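Local coordinates for protein oligogalacturonate lyase (Vibrio parahaemolyticus RIMD 2210633, PDB 3C5M) that probably cleaves oligogalacturonides by a lyase (elimination) reaction, using a seven-bladed beta-propeller that holds a manganese ion, at residues 164-169 against 187-192; 215-220 against 239-244; 318-323 against 337-342; 363-368 against 380-385. All blocks are in the same frame, centred on the assembly; numbering follows the deposited sequence.

Interactions 1 and 2 join successive propeller blades; 3 and 4 each lie within one. Interactions 1 and 2 are neighbours, centres 15 Å apart, touching where H192 CE1 lies 3.4 Å from E243 O. Interactions 3 and 4 form a second pair, also 15 Å between centres, packed through L322 CD1 and F367 CD2 at 3.4 Å and through H338 CB against F367 CE1. Interactions 1 and 4 fall on opposite sides of the chain's centre, 38 Å between centres. The manganese ion, held by H287, Q350, H353 and H355, is about 11 Å from the side chains of T241 (interaction 2), H338 (interaction 3) and F367 (interaction 4), whereas interaction 1 lies away from it.

Interaction 1. Residues 164-169 against 187-192; sequences TNPTCR and TAWLGH
With SG set anti to its carbonyl carbon (chi1 -62°), C168 leans over the backbone of 188-190, while W189, whose CG lies opposite its own N (chi1 -174°), brings the CD1 corner of its indole beside the same sulfur. The result is a sulfur-aromatic contact of the oblique kind: C168 SG is 5.2 Å from the centroid of the five-membered ring of W189, 67° off the ring normal, and 4.2 Å from its CD1. CB of the same cysteine rests on CG of L190 at 3.9 Å, and the methyl CD1 of L190 reaches C168 O at 3.5 Å. P166 adds a third apolar element, its ring atom CG standing 4.0 Å from CB of W189. Between T167 and T187 the backbones themselves come close, CA to CA at 3.9 Å, with the CG2 methyl of T187 beside CB of T167. The indole is further enclosed by F158 and F161 of helix 155-163 and by Y127, so C168 and P166 border an aromatic cluster centred on W189. Here N165 leaves that helix with a positive phi, and the chain enters strand 168-174 of one blade, while 187-189 carries it from the outermost strand of that blade, 180-186, to the first strand of the next, 190-196: the blade-to-blade crossing of a beta-propeller.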
loop_
_atom_site.group_PDB
_atom_site.type_symbol
_atom_site.label_atom_id
_atom_site.label_comp_id
_atom_site.label_asym_id
_atom_site.label_seq_id
_atom_site.Cartn_x
_atom_site.Cartn_y
_atom_site.Cartn_z
ATOM N N THR A 164 -3.843 -21.428 14.934
ATOM C CA THR A 164 -5.251 -21.769 15.088
ATOM C C THR A 164 -5.873 -22.111 13.735
ATOM O O THR A 164 -7.065 -22.411 13.648
ATOM C CB THR A 164 -6.050 -20.609 15.762
ATOM O OG1 THR A 164 -7.234 -21.138 16.375
ATOM C CG2 THR A 164 -6.463 -19.561 14.741
ATOM N N ASN A 165 -5.047 -22.080 12.688
ATOM C CA ASN A 165 -5.492 -22.370 11.328
ATOM C C ASN A 165 -6.911 -21.893 11.093
ATOM O O ASN A 165 -7.823 -22.696 10.927
ATOM C CB ASN A 165 -5.403 -23.871 11.044
ATOM C CG ASN A 165 -3.993 -24.317 10.707
ATOM O OD1 ASN A 165 -3.096 -24.273 11.547
ATOM N ND2 ASN A 165 -3.791 -24.740 9.465
ATOM N N PRO A 166 -7.113 -20.572 11.066
ATOM C CA PRO A 166 -8.424 -19.962 10.856
ATOM C C PRO A 166 -8.868 -20.108 9.409
ATOM O O PRO A 166 -8.037 -20.075 8.501
ATOM C CB PRO A 166 -8.177 -18.509 11.229
ATOM C CG PRO A 166 -6.799 -18.297 10.677
ATOM C CD PRO A 166 -6.067 -19.538 11.137
ATOM N N THR A 167 -10.170 -20.274 9.204
ATOM C CA THR A 167 -10.725 -20.417 7.870
ATOM C C THR A 167 -10.937 -19.035 7.257
ATOM O O THR A 167 -11.729 -18.227 7.758
ATOM C CB THR A 167 -12.063 -21.194 7.912
ATOM O OG1 THR A 167 -12.793 -20.974 6.699
ATOM C CG2 THR A 167 -12.901 -20.740 9.079
ATOM N N CYS A 168 -10.205 -18.777 6.179
ATOM C CA CYS A 168 -10.258 -17.508 5.462
ATOM C C CYS A 168 -10.646 -17.741 4.016
ATOM O O CYS A 168 -10.371 -18.794 3.451
ATOM C CB CYS A 168 -8.889 -16.834 5.484
ATOM S SG CYS A 168 -8.291 -16.401 7.110
ATOM N N ARG A 169 -11.274 -16.749 3.406
ATOM C CA ARG A 169 -11.665 -16.878 2.018
ATOM C C ARG A 169 -11.259 -15.640 1.232
ATOM O O ARG A 169 -11.335 -14.519 1.728
ATOM C CB ARG A 169 -13.175 -17.081 1.903
ATOM C CG ARG A 169 -13.994 -15.903 2.404
ATOM C CD ARG A 169 -15.472 -16.154 2.200
ATOM N NE ARG A 169 -16.289 -15.001 2.563
ATOM C CZ ARG A 169 -17.601 -14.923 2.357
ATOM N NH1 ARG A 169 -18.254 -15.933 1.791
ATOM N NH2 ARG A 169 -18.262 -13.827 2.707
ATOM N N THR A 187 -8.431 -23.320 5.314
ATOM C CA THR A 187 -8.362 -23.279 6.766
ATOM C C THR A 187 -7.013 -22.754 7.224
ATOM O O THR A 187 -6.491 -23.153 8.267
ATOM C CB THR A 187 -8.588 -24.669 7.374
ATOM O OG1 THR A 187 -7.851 -25.645 6.628
ATOM C CG2 THR A 187 -10.061 -25.015 7.360
ATOM N N ALA A 188 -6.456 -21.848 6.427
ATOM C CA ALA A 188 -5.168 -21.228 6.717
ATOM C C ALA A 188 -5.340 -19.715 6.724
ATOM O O ALA A 188 -6.272 -19.193 6.121
ATOM C CB ALA A 188 -4.149 -21.631 5.658
ATOM N N TRP A 189 -4.444 -19.013 7.407
ATOM C CA TRP A 189 -4.507 -17.554 7.463
ATOM C C TRP A 189 -4.018 -16.949 6.137
ATOM O O TRP A 189 -2.822 -16.944 5.855
ATOM C CB TRP A 189 -3.646 -17.043 8.623
ATOM C CG TRP A 189 -3.757 -15.560 8.857
ATOM C CD1 TRP A 189 -4.623 -14.697 8.253
ATOM C CD2 TRP A 189 -3.020 -14.788 9.806
ATOM N NE1 TRP A 189 -4.475 -13.441 8.770
ATOM C CE2 TRP A 189 -3.496 -13.467 9.726
ATOM C CE3 TRP A 189 -1.999 -15.084 10.718
ATOM C CZ2 TRP A 189 -2.991 -12.440 10.529
ATOM C CZ3 TRP A 189 -1.498 -14.063 11.513
ATOM C CH2 TRP A 189 -1.995 -12.757 11.413
ATOM N N LEU A 190 -4.950 -16.443 5.334
ATOM C CA LEU A 190 -4.640 -15.848 4.032
ATOM C C LEU A 190 -4.556 -14.333 4.156
ATOM O O LEU A 190 -4.985 -13.765 5.158
ATOM C CB LEU A 190 -5.736 -16.191 3.018
ATOM C CG LEU A 190 -6.108 -17.664 2.927
ATOM C CD1 LEU A 190 -7.342 -17.822 2.073
ATOM C CD2 LEU A 190 -4.938 -18.447 2.380
ATOM N N GLY A 191 -4.024 -13.675 3.132
ATOM C CA GLY A 191 -3.936 -12.236 3.198
ATOM C C GLY A 191 -3.417 -11.570 1.949
ATOM O O GLY A 191 -3.049 -12.233 0.978
ATOM N N HIS A 192 -3.408 -10.241 1.994
ATOM C CA HIS A 192 -2.928 -9.377 0.920
ATOM C C HIS A 192 -3.312 -9.809 -0.495
ATOM O O HIS A 192 -2.462 -10.219 -1.298
ATOM C CB HIS A 192 -1.400 -9.225 1.003
ATOM C CG HIS A 192 -0.859 -8.148 0.116
ATOM N ND1 HIS A 192 0.349 -8.258 -0.541
ATOM C CD2 HIS A 192 -1.366 -6.943 -0.232
ATOM C CE1 HIS A 192 0.558 -7.166 -1.255
ATOM N NE2 HIS A 192 -0.467 -6.352 -1.085
#

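Interaction 2. Residues 215-220 against 239-244; sequences DARMWL and SCTHEF
R217 NH1 meets E243 OE1 at 2.6 Å, the one hydrogen bond between 215-220 and 239-244 and the core of a salt bridge. The oxygen lies close to the guanidinium plane and receives the N-H on its syn lone pair, the side that faces its partner oxygen. The bond is bent, 132° at the hydrogen, which fits E243 OE2 also standing near, 2.9 Å from the same NH1. The two flat groups are almost perpendicular, 86° apart, so this is a single-nitrogen contact and not a side-by-side, two-pronged one. A bend in the arginine chain at chi3 (40°) lays CD against the strand backbone, 3.1 Å from C240 O, and places one face of the guanidinium group under T241 OG1. The second nitrogen, NH2, has its own salt bridge with E208, so two carboxylates, E243 at NH1 and E208 at NH2, grip the guanidinium group and fix its rotation. Next to this polar patch lies an apolar one. M218, a selenomethionine, is the centre of an inverse gamma turn; its CG touches C240 CB at 3.9 Å, and its chain then bends so that SE lies 3.8 Å from E243 CB, and the terminal methyl CE ends against CB, CG and CD of E243. Segment 215-220 leads into the third strand of one propeller blade, and 239-244 belongs to the first strand of the following blade, where the side chain of T241 is about 9 Å from that of the metal ligand H287: a blade-to-blade interface beside the manganese site.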
loop_
_atom_site.group_PDB
_atom_site.type_symbol
_atom_site.label_atom_id
_atom_site.label_comp_id
_atom_site.label_asym_id
_atom_site.label_seq_id
_atom_site.Cartn_x
_atom_site.Cartn_y
_atom_site.Cartn_z
ATOM N N ASP A 215 5.016 -22.175 5.208
ATOM C CA ASP A 215 5.369 -22.848 3.954
ATOM C C ASP A 215 5.876 -21.901 2.868
ATOM O O ASP A 215 6.949 -22.117 2.306
ATOM C CB ASP A 215 4.173 -23.661 3.424
ATOM C CG ASP A 215 2.852 -22.898 3.486
ATOM O OD1 ASP A 215 1.853 -23.390 2.919
ATOM O OD2 ASP A 215 2.798 -21.817 4.105
ATOM N N ALA A 216 5.095 -20.864 2.576
ATOM C CA ALA A 216 5.449 -19.853 1.584
ATOM C C ALA A 216 4.309 -18.853 1.496
ATOM O O ALA A 216 3.154 -19.205 1.732
ATOM C CB ALA A 216 5.685 -20.501 0.227
ATOM N N ARG A 217 4.620 -17.605 1.171
ATOM C CA ARG A 217 3.561 -16.613 1.055
ATOM C C ARG A 217 3.327 -16.191 -0.384
ATOM O O ARG A 217 2.242 -15.747 -0.733
ATOM C CB ARG A 217 3.869 -15.390 1.914
ATOM C CG ARG A 217 5.258 -14.802 1.755
ATOM C CD ARG A 217 5.181 -13.305 2.039
ATOM N NE ARG A 217 4.287 -13.027 3.162
ATOM C CZ ARG A 217 3.605 -11.896 3.325
ATOM N NH1 ARG A 217 3.711 -10.926 2.434
ATOM N NH2 ARG A 217 2.811 -11.738 4.377
HETATM N N MSE A 218 4.348 -16.341 -1.220
HETATM C CA MSE A 218 4.236 -15.972 -2.619
HETATM C C MSE A 218 3.221 -16.870 -3.318
HETATM O O MSE A 218 3.596 -17.871 -3.922
HETATM C CB MSE A 218 5.596 -16.121 -3.313
HETATM C CG MSE A 218 6.756 -15.289 -2.723
HETATM SE SE MSE A 218 6.642 -13.365 -3.075
HETATM C CE MSE A 218 5.713 -12.907 -1.431
ATOM N N TRP A 219 1.942 -16.533 -3.241
ATOM C CA TRP A 219 0.943 -17.352 -3.911
ATOM C C TRP A 219 0.237 -16.656 -5.064
ATOM O O TRP A 219 0.187 -15.425 -5.134
ATOM C CB TRP A 219 -0.098 -17.857 -2.921
ATOM C CG TRP A 219 0.405 -18.916 -2.026
ATOM C CD1 TRP A 219 1.017 -18.753 -0.823
ATOM C CD2 TRP A 219 0.337 -20.322 -2.257
ATOM N NE1 TRP A 219 1.331 -19.975 -0.283
ATOM C CE2 TRP A 219 0.922 -20.957 -1.144
ATOM C CE3 TRP A 219 -0.168 -21.110 -3.297
ATOM C CZ2 TRP A 219 1.020 -22.343 -1.041
ATOM C CZ3 TRP A 219 -0.070 -22.490 -3.195
ATOM C CH2 TRP A 219 0.518 -23.090 -2.074
ATOM N N LEU A 220 -0.311 -17.469 -5.964
ATOM C CA LEU A 220 -1.032 -16.993 -7.151
ATOM C C LEU A 220 -2.192 -17.950 -7.438
ATOM O O LEU A 220 -2.116 -19.133 -7.129
ATOM C CB LEU A 220 -0.085 -16.942 -8.359
ATOM C CG LEU A 220 0.057 -15.607 -9.091
ATOM C CD1 LEU A 220 0.536 -14.550 -8.109
ATOM C CD2 LEU A 220 1.040 -15.738 -10.261
ATOM N N SER A 239 13.596 -16.309 2.957
ATOM C CA SER A 239 12.301 -15.756 3.320
ATOM C C SER A 239 11.930 -14.660 2.327
ATOM O O SER A 239 12.767 -13.828 1.980
ATOM C CB SER A 239 12.343 -15.190 4.740
ATOM O OG SER A 239 12.551 -16.223 5.686
ATOM N N CYS A 240 10.681 -14.662 1.868
ATOM C CA CYS A 240 10.215 -13.663 0.909
ATOM C C CYS A 240 9.149 -12.756 1.501
ATOM O O CYS A 240 8.293 -13.201 2.258
ATOM C CB CYS A 240 9.663 -14.355 -0.330
ATOM S SG CYS A 240 10.835 -15.475 -1.110
ATOM N N THR A 241 9.192 -11.480 1.142
ATOM C CA THR A 241 8.223 -10.534 1.671
ATOM C C THR A 241 8.202 -9.230 0.898
ATOM O O THR A 241 9.001 -9.026 -0.006
ATOM C CB THR A 241 8.529 -10.212 3.137
ATOM O OG1 THR A 241 7.500 -9.360 3.662
ATOM C CG2 THR A 241 9.882 -9.520 3.251
ATOM N N HIS A 242 7.284 -8.346 1.265
ATOM C CA HIS A 242 7.172 -7.059 0.603
ATOM C C HIS A 242 6.734 -7.196 -0.840
ATOM O O HIS A 242 6.955 -6.289 -1.639
ATOM C CB HIS A 242 8.511 -6.327 0.623
ATOM C CG HIS A 242 9.052 -6.083 1.993
ATOM N ND1 HIS A 242 8.260 -5.676 3.044
ATOM C CD2 HIS A 242 10.317 -6.135 2.473
ATOM C CE1 HIS A 242 9.013 -5.487 4.114
ATOM N NE2 HIS A 242 10.266 -5.757 3.793
ATOM N N GLU A 243 6.107 -8.317 -1.183
ATOM C CA GLU A 243 5.667 -8.547 -2.559
ATOM C C GLU A 243 4.668 -7.493 -3.043
ATOM O O GLU A 243 3.848 -6.977 -2.276
ATOM C CB GLU A 243 5.043 -9.945 -2.700
ATOM C CG GLU A 243 3.615 -10.069 -2.161
ATOM C CD GLU A 243 3.555 -10.411 -0.674
ATOM O OE1 GLU A 243 4.486 -10.053 0.077
ATOM O OE2 GLU A 243 2.556 -11.033 -0.255
ATOM N N PHE A 244 4.743 -7.179 -4.325
ATOM C CA PHE A 244 3.835 -6.212 -4.906
ATOM C C PHE A 244 3.910 -6.271 -6.438
ATOM O O PHE A 244 4.978 -6.453 -7.017
ATOM C CB PHE A 244 4.170 -4.803 -4.394
ATOM C CG PHE A 244 5.442 -4.233 -4.956
ATOM C CD1 PHE A 244 5.420 -3.476 -6.123
ATOM C CD2 PHE A 244 6.663 -4.465 -4.328
ATOM C CE1 PHE A 244 6.593 -2.955 -6.657
ATOM C CE2 PHE A 244 7.849 -3.950 -4.855
ATOM C CZ PHE A 244 7.817 -3.193 -6.017
#

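Interaction 3. Residues 318-323 against 337-342; sequences NDPFLY and KHSTSW
The carbonyl oxygen of P320 sits over the centre of the H338 imidazole, 3.4 Å above its plane, while the same oxygen accepts two backbone N-H groups from beyond the strand. H338 N reaches it at 2.9 Å, nearly in line with the C=O bond, and S339 N at 3.2 Å, a straight approach (173°) on a lone pair in the carbonyl plane. A single acceptor, gripped by two N-H groups, thus holds the chain just after K337. The ring comes under the oxygen because chi1 of H338 (65°) tucks CG between its backbone N and carbonyl carbon. Its orientation is then set at both nitrogens: NE2 donates to G301 O, and ND1 accepts a weak bond from T340 N. L322 CG meets the edge of the imidazole at CD2, 3.8 Å away. A step earlier, F321 and K337 form an antiparallel non-hydrogen-bonded pair with their side chains on the same face of the sheet. There K337 CD lies over the phenyl ring as a CH-pi contact, 4.1 Å from the F321 centroid, and its aliphatic run continues alongside P320, CD to CG at 3.7 Å. On the strand side, D319 forms an Asx turn, OD2 accepting from F321 N, while OD1 takes the hydroxyl of Y323. Strands 321-326 and 334-337 are the third and fourth strands of a propeller blade, and the contact pins the start of the loop that next supplies Q350, H353 and H355 to the manganese site.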
loop_
_atom_site.group_PDB
_atom_site.type_symbol
_atom_site.label_atom_id
_atom_site.label_comp_id
_atom_site.label_asym_id
_atom_site.label_seq_id
_atom_site.Cartn_x
_atom_site.Cartn_y
_atom_site.Cartn_z
ATOM N N ASN A 318 20.317 4.632 13.030
ATOM C CA ASN A 318 19.049 4.540 12.312
ATOM C C ASN A 318 19.124 5.333 11.010
ATOM O O ASN A 318 19.572 6.484 10.992
ATOM C CB ASN A 318 17.920 5.070 13.197
ATOM C CG ASN A 318 17.630 4.152 14.383
ATOM O OD1 ASN A 318 17.003 4.561 15.366
ATOM N ND2 ASN A 318 18.074 2.895 14.286
ATOM N N ASP A 319 18.691 4.707 9.918
ATOM C CA ASP A 319 18.713 5.333 8.599
ATOM C C ASP A 319 17.420 6.090 8.304
ATOM O O ASP A 319 16.374 5.491 8.094
ATOM C CB ASP A 319 18.944 4.260 7.536
ATOM C CG ASP A 319 19.029 4.830 6.134
ATOM O OD1 ASP A 319 19.377 4.073 5.213
ATOM O OD2 ASP A 319 18.740 6.024 5.944
ATOM N N PRO A 320 17.478 7.424 8.280
ATOM C CA PRO A 320 16.276 8.205 8.005
ATOM C C PRO A 320 16.161 8.620 6.536
ATOM O O PRO A 320 15.472 9.587 6.219
ATOM C CB PRO A 320 16.468 9.410 8.908
ATOM C CG PRO A 320 17.941 9.698 8.687
ATOM C CD PRO A 320 18.555 8.295 8.786
ATOM N N PHE A 321 16.820 7.902 5.635
ATOM C CA PHE A 321 16.775 8.287 4.224
ATOM C C PHE A 321 15.830 7.506 3.316
ATOM O O PHE A 321 15.523 6.330 3.545
ATOM C CB PHE A 321 18.178 8.228 3.598
ATOM C CG PHE A 321 19.115 9.287 4.097
ATOM C CD1 PHE A 321 19.991 9.021 5.147
ATOM C CD2 PHE A 321 19.117 10.555 3.519
ATOM C CE1 PHE A 321 20.860 9.998 5.612
ATOM C CE2 PHE A 321 19.974 11.543 3.971
ATOM C CZ PHE A 321 20.852 11.267 5.022
ATOM N N LEU A 322 15.373 8.192 2.274
ATOM C CA LEU A 322 14.514 7.599 1.267
ATOM C C LEU A 322 15.453 7.196 0.142
ATOM O O LEU A 322 16.377 7.933 -0.191
ATOM C CB LEU A 322 13.499 8.618 0.754
ATOM C CG LEU A 322 12.230 8.770 1.593
ATOM C CD1 LEU A 322 11.358 9.889 1.027
ATOM C CD2 LEU A 322 11.484 7.443 1.615
ATOM N N TYR A 323 15.226 6.032 -0.447
ATOM C CA TYR A 323 16.102 5.583 -1.512
ATOM C C TYR A 323 15.439 5.489 -2.873
ATOM O O TYR A 323 14.283 5.083 -2.988
ATOM C CB TYR A 323 16.693 4.228 -1.146
ATOM C CG TYR A 323 17.702 4.281 -0.029
ATOM C CD1 TYR A 323 19.075 4.274 -0.303
ATOM C CD2 TYR A 323 17.292 4.318 1.306
ATOM C CE1 TYR A 323 20.013 4.296 0.722
ATOM C CE2 TYR A 323 18.221 4.341 2.340
ATOM C CZ TYR A 323 19.581 4.328 2.042
ATOM O OH TYR A 323 20.516 4.350 3.050
ATOM N N LYS A 337 15.734 13.046 2.809
ATOM C CA LYS A 337 15.584 12.464 4.122
ATOM C C LYS A 337 14.141 12.593 4.596
ATOM O O LYS A 337 13.538 13.644 4.440
ATOM C CB LYS A 337 16.565 13.181 5.058
ATOM C CG LYS A 337 16.809 12.512 6.382
ATOM C CD LYS A 337 18.114 12.982 7.035
ATOM C CE LYS A 337 18.122 14.478 7.374
ATOM N NZ LYS A 337 18.444 15.335 6.194
ATOM N N HIS A 338 13.582 11.514 5.143
ATOM C CA HIS A 338 12.212 11.544 5.650
ATOM C C HIS A 338 12.203 11.731 7.162
ATOM O O HIS A 338 11.257 12.280 7.715
ATOM C CB HIS A 338 11.433 10.265 5.254
ATOM C CG HIS A 338 11.952 9.001 5.872
ATOM N ND1 HIS A 338 11.860 8.734 7.224
ATOM C CD2 HIS A 338 12.556 7.923 5.318
ATOM C CE1 HIS A 338 12.386 7.545 7.472
ATOM N NE2 HIS A 338 12.816 7.032 6.332
ATOM N N SER A 339 13.266 11.278 7.822
ATOM C CA SER A 339 13.409 11.413 9.276
ATOM C C SER A 339 12.103 11.222 10.024
ATOM O O SER A 339 11.607 12.149 10.663
ATOM C CB SER A 339 13.977 12.794 9.635
ATOM O OG SER A 339 15.289 12.973 9.127
ATOM N N THR A 340 11.548 10.022 9.963
ATOM C CA THR A 340 10.299 9.776 10.652
ATOM C C THR A 340 10.548 9.000 11.941
ATOM O O THR A 340 11.464 8.184 12.016
ATOM C CB THR A 340 9.316 8.982 9.755
ATOM O OG1 THR A 340 8.025 8.933 10.375
ATOM C CG2 THR A 340 9.816 7.556 9.541
ATOM N N SER A 341 9.740 9.282 12.956
ATOM C CA SER A 341 9.823 8.607 14.250
ATOM C C SER A 341 8.809 7.492 14.146
ATOM O O SER A 341 7.628 7.722 14.387
ATOM C CB SER A 341 9.363 9.541 15.363
ATOM O OG SER A 341 7.961 9.802 15.245
ATOM N N TRP A 342 9.246 6.291 13.803
ATOM C CA TRP A 342 8.306 5.191 13.642
ATOM C C TRP A 342 7.395 4.895 14.838
ATOM O O TRP A 342 7.051 3.741 15.092
ATOM C CB TRP A 342 9.071 3.939 13.245
ATOM C CG TRP A 342 9.974 4.181 12.089
ATOM C CD1 TRP A 342 11.169 4.843 12.104
ATOM C CD2 TRP A 342 9.763 3.761 10.741
ATOM N NE1 TRP A 342 11.719 4.855 10.844
ATOM C CE2 TRP A 342 10.877 4.198 9.990
ATOM C CE3 TRP A 342 8.739 3.055 10.091
ATOM C CZ2 TRP A 342 10.998 3.950 8.625
ATOM C CZ3 TRP A 342 8.858 2.809 8.734
ATOM C CH2 TRP A 342 9.984 3.257 8.013
#

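Interaction 4. Residues 363-368 against 380-385; sequences DGVLFT and ADVPES
Starting at CB, which lies 3.8 Å from D363 O, the V382 side chain sends its methyl CG2 inward, where it rests 3.7 Å from G364 CA and equally near CG2 of V365; the valine also packs on L335 of strand 334-337. This methyl points there because it is the branch anti to the carbonyl carbon of V382, the other, CG1, lying opposite the backbone N. V382 N donates to D363 O at 2.8 Å. Next along the strands come G364 and D381, a non-hydrogen-bonded antiparallel pair, and then V365 and A380, a hydrogen-bonded one, V365 N to A380 O at 2.8 Å and A380 N to V365 O at 2.7 Å. The hairpin of strands 364-369 and 376-381 belongs to the blade that N-terminal strands 12-15 and 22-25 complete, the closure by which a beta-propeller joins its two chain ends; D381 is backbone hydrogen-bonded to K22 across that seam. Toward the interior, F367 presents the edge of its ring to A380, CE2 meeting CB at 3.8 Å, and chi1 of 66° turns the phenyl to that side. Its side chain is about 6 Å from that of the metal ligand H355.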
loop_
_atom_site.group_PDB
_atom_site.type_symbol
_atom_site.label_atom_id
_atom_site.label_comp_id
_atom_site.label_asym_id
_atom_site.label_seq_id
_atom_site.Cartn_x
_atom_site.Cartn_y
_atom_site.Cartn_z
ATOM N N ASP A 363 8.486 12.661 -11.332
ATOM C CA ASP A 363 9.246 13.845 -11.006
ATOM C C ASP A 363 9.317 14.011 -9.485
ATOM O O ASP A 363 10.056 14.849 -8.976
ATOM C CB ASP A 363 8.632 15.083 -11.669
ATOM C CG ASP A 363 7.208 15.321 -11.240
ATOM O OD1 ASP A 363 6.828 14.816 -10.159
ATOM O OD2 ASP A 363 6.472 16.022 -11.966
ATOM N N GLY A 364 8.562 13.203 -8.756
ATOM C CA GLY A 364 8.593 13.315 -7.314
ATOM C C GLY A 364 8.195 12.051 -6.581
ATOM O O GLY A 364 7.741 11.084 -7.192
ATOM N N VAL A 365 8.390 12.064 -5.266
ATOM C CA VAL A 365 8.050 10.948 -4.413
ATOM C C VAL A 365 7.217 11.502 -3.274
ATOM O O VAL A 365 7.639 12.428 -2.574
ATOM C CB VAL A 365 9.287 10.270 -3.821
ATOM C CG1 VAL A 365 8.865 9.279 -2.744
ATOM C CG2 VAL A 365 10.052 9.549 -4.909
ATOM N N LEU A 366 6.026 10.928 -3.111
ATOM C CA LEU A 366 5.072 11.318 -2.076
ATOM C C LEU A 366 5.316 10.404 -0.914
ATOM O O LEU A 366 5.567 9.220 -1.111
ATOM C CB LEU A 366 3.653 11.105 -2.578
ATOM C CG LEU A 366 2.495 11.373 -1.638
ATOM C CD1 LEU A 366 2.251 12.885 -1.552
ATOM C CD2 LEU A 366 1.239 10.675 -2.172
ATOM N N PHE A 367 5.243 10.951 0.297
ATOM C CA PHE A 367 5.462 10.155 1.504
ATOM C C PHE A 367 5.000 10.894 2.746
ATOM O O PHE A 367 4.783 12.103 2.703
ATOM C CB PHE A 367 6.941 9.783 1.629
ATOM C CG PHE A 367 7.852 10.954 1.870
ATOM C CD1 PHE A 367 8.129 11.379 3.160
ATOM C CD2 PHE A 367 8.448 11.617 0.815
ATOM C CE1 PHE A 367 8.990 12.447 3.393
ATOM C CE2 PHE A 367 9.312 12.689 1.045
ATOM C CZ PHE A 367 9.582 13.101 2.336
ATOM N N THR A 368 4.838 10.163 3.847
ATOM C CA THR A 368 4.399 10.759 5.108
ATOM C C THR A 368 5.561 10.877 6.074
ATOM O O THR A 368 6.510 10.105 5.996
ATOM C CB THR A 368 3.339 9.892 5.839
ATOM O OG1 THR A 368 2.232 9.624 4.972
ATOM C CG2 THR A 368 2.823 10.624 7.076
ATOM N N ALA A 380 8.916 14.783 -2.399
ATOM C CA ALA A 380 10.309 15.088 -2.667
ATOM C C ALA A 380 10.567 15.055 -4.168
ATOM O O ALA A 380 10.197 14.098 -4.846
ATOM C CB ALA A 380 11.209 14.082 -1.961
ATOM N N ASP A 381 11.201 16.103 -4.686
ATOM C CA ASP A 381 11.533 16.172 -6.103
ATOM C C ASP A 381 12.489 15.040 -6.421
ATOM O O ASP A 381 13.134 14.510 -5.525
ATOM C CB ASP A 381 12.184 17.520 -6.430
ATOM C CG ASP A 381 11.158 18.608 -6.744
ATOM O OD1 ASP A 381 10.131 18.717 -6.018
ATOM O OD2 ASP A 381 11.383 19.366 -7.716
ATOM N N VAL A 382 12.564 14.653 -7.687
ATOM C CA VAL A 382 13.474 13.587 -8.091
ATOM C C VAL A 382 14.204 13.994 -9.354
ATOM O O VAL A 382 13.750 13.712 -10.464
ATOM C CB VAL A 382 12.742 12.254 -8.364
ATOM C CG1 VAL A 382 13.745 11.183 -8.753
ATOM C CG2 VAL A 382 11.968 11.830 -7.137
ATOM N N PRO A 383 15.354 14.659 -9.201
ATOM C CA PRO A 383 16.166 15.115 -10.329
ATOM C C PRO A 383 16.497 13.998 -11.320
ATOM O O PRO A 383 16.419 12.818 -10.986
ATOM C CB PRO A 383 17.403 15.693 -9.646
ATOM C CG PRO A 383 17.477 14.922 -8.370
ATOM C CD PRO A 383 16.050 14.893 -7.928
ATOM N N GLU A 384 16.862 14.379 -12.539
ATOM C CA GLU A 384 17.177 13.403 -13.566
ATOM C C GLU A 384 18.336 12.494 -13.193
ATOM O O GLU A 384 18.401 11.346 -13.635
ATOM C CB GLU A 384 17.452 14.108 -14.891
ATOM C CG GLU A 384 16.227 14.853 -15.447
ATOM C CD GLU A 384 14.987 13.959 -15.584
ATOM O OE1 GLU A 384 15.091 12.878 -16.218
ATOM O OE2 GLU A 384 13.916 14.349 -15.062
ATOM N N SER A 385 19.248 12.994 -12.373
ATOM C CA SER A 385 20.380 12.190 -11.937
ATOM C C SER A 385 19.933 11.244 -10.826
ATOM O O SER A 385 20.740 10.486 -10.293
ATOM C CB SER A 385 21.472 13.102 -11.402
ATOM O OG SER A 385 20.958 13.892 -10.343
#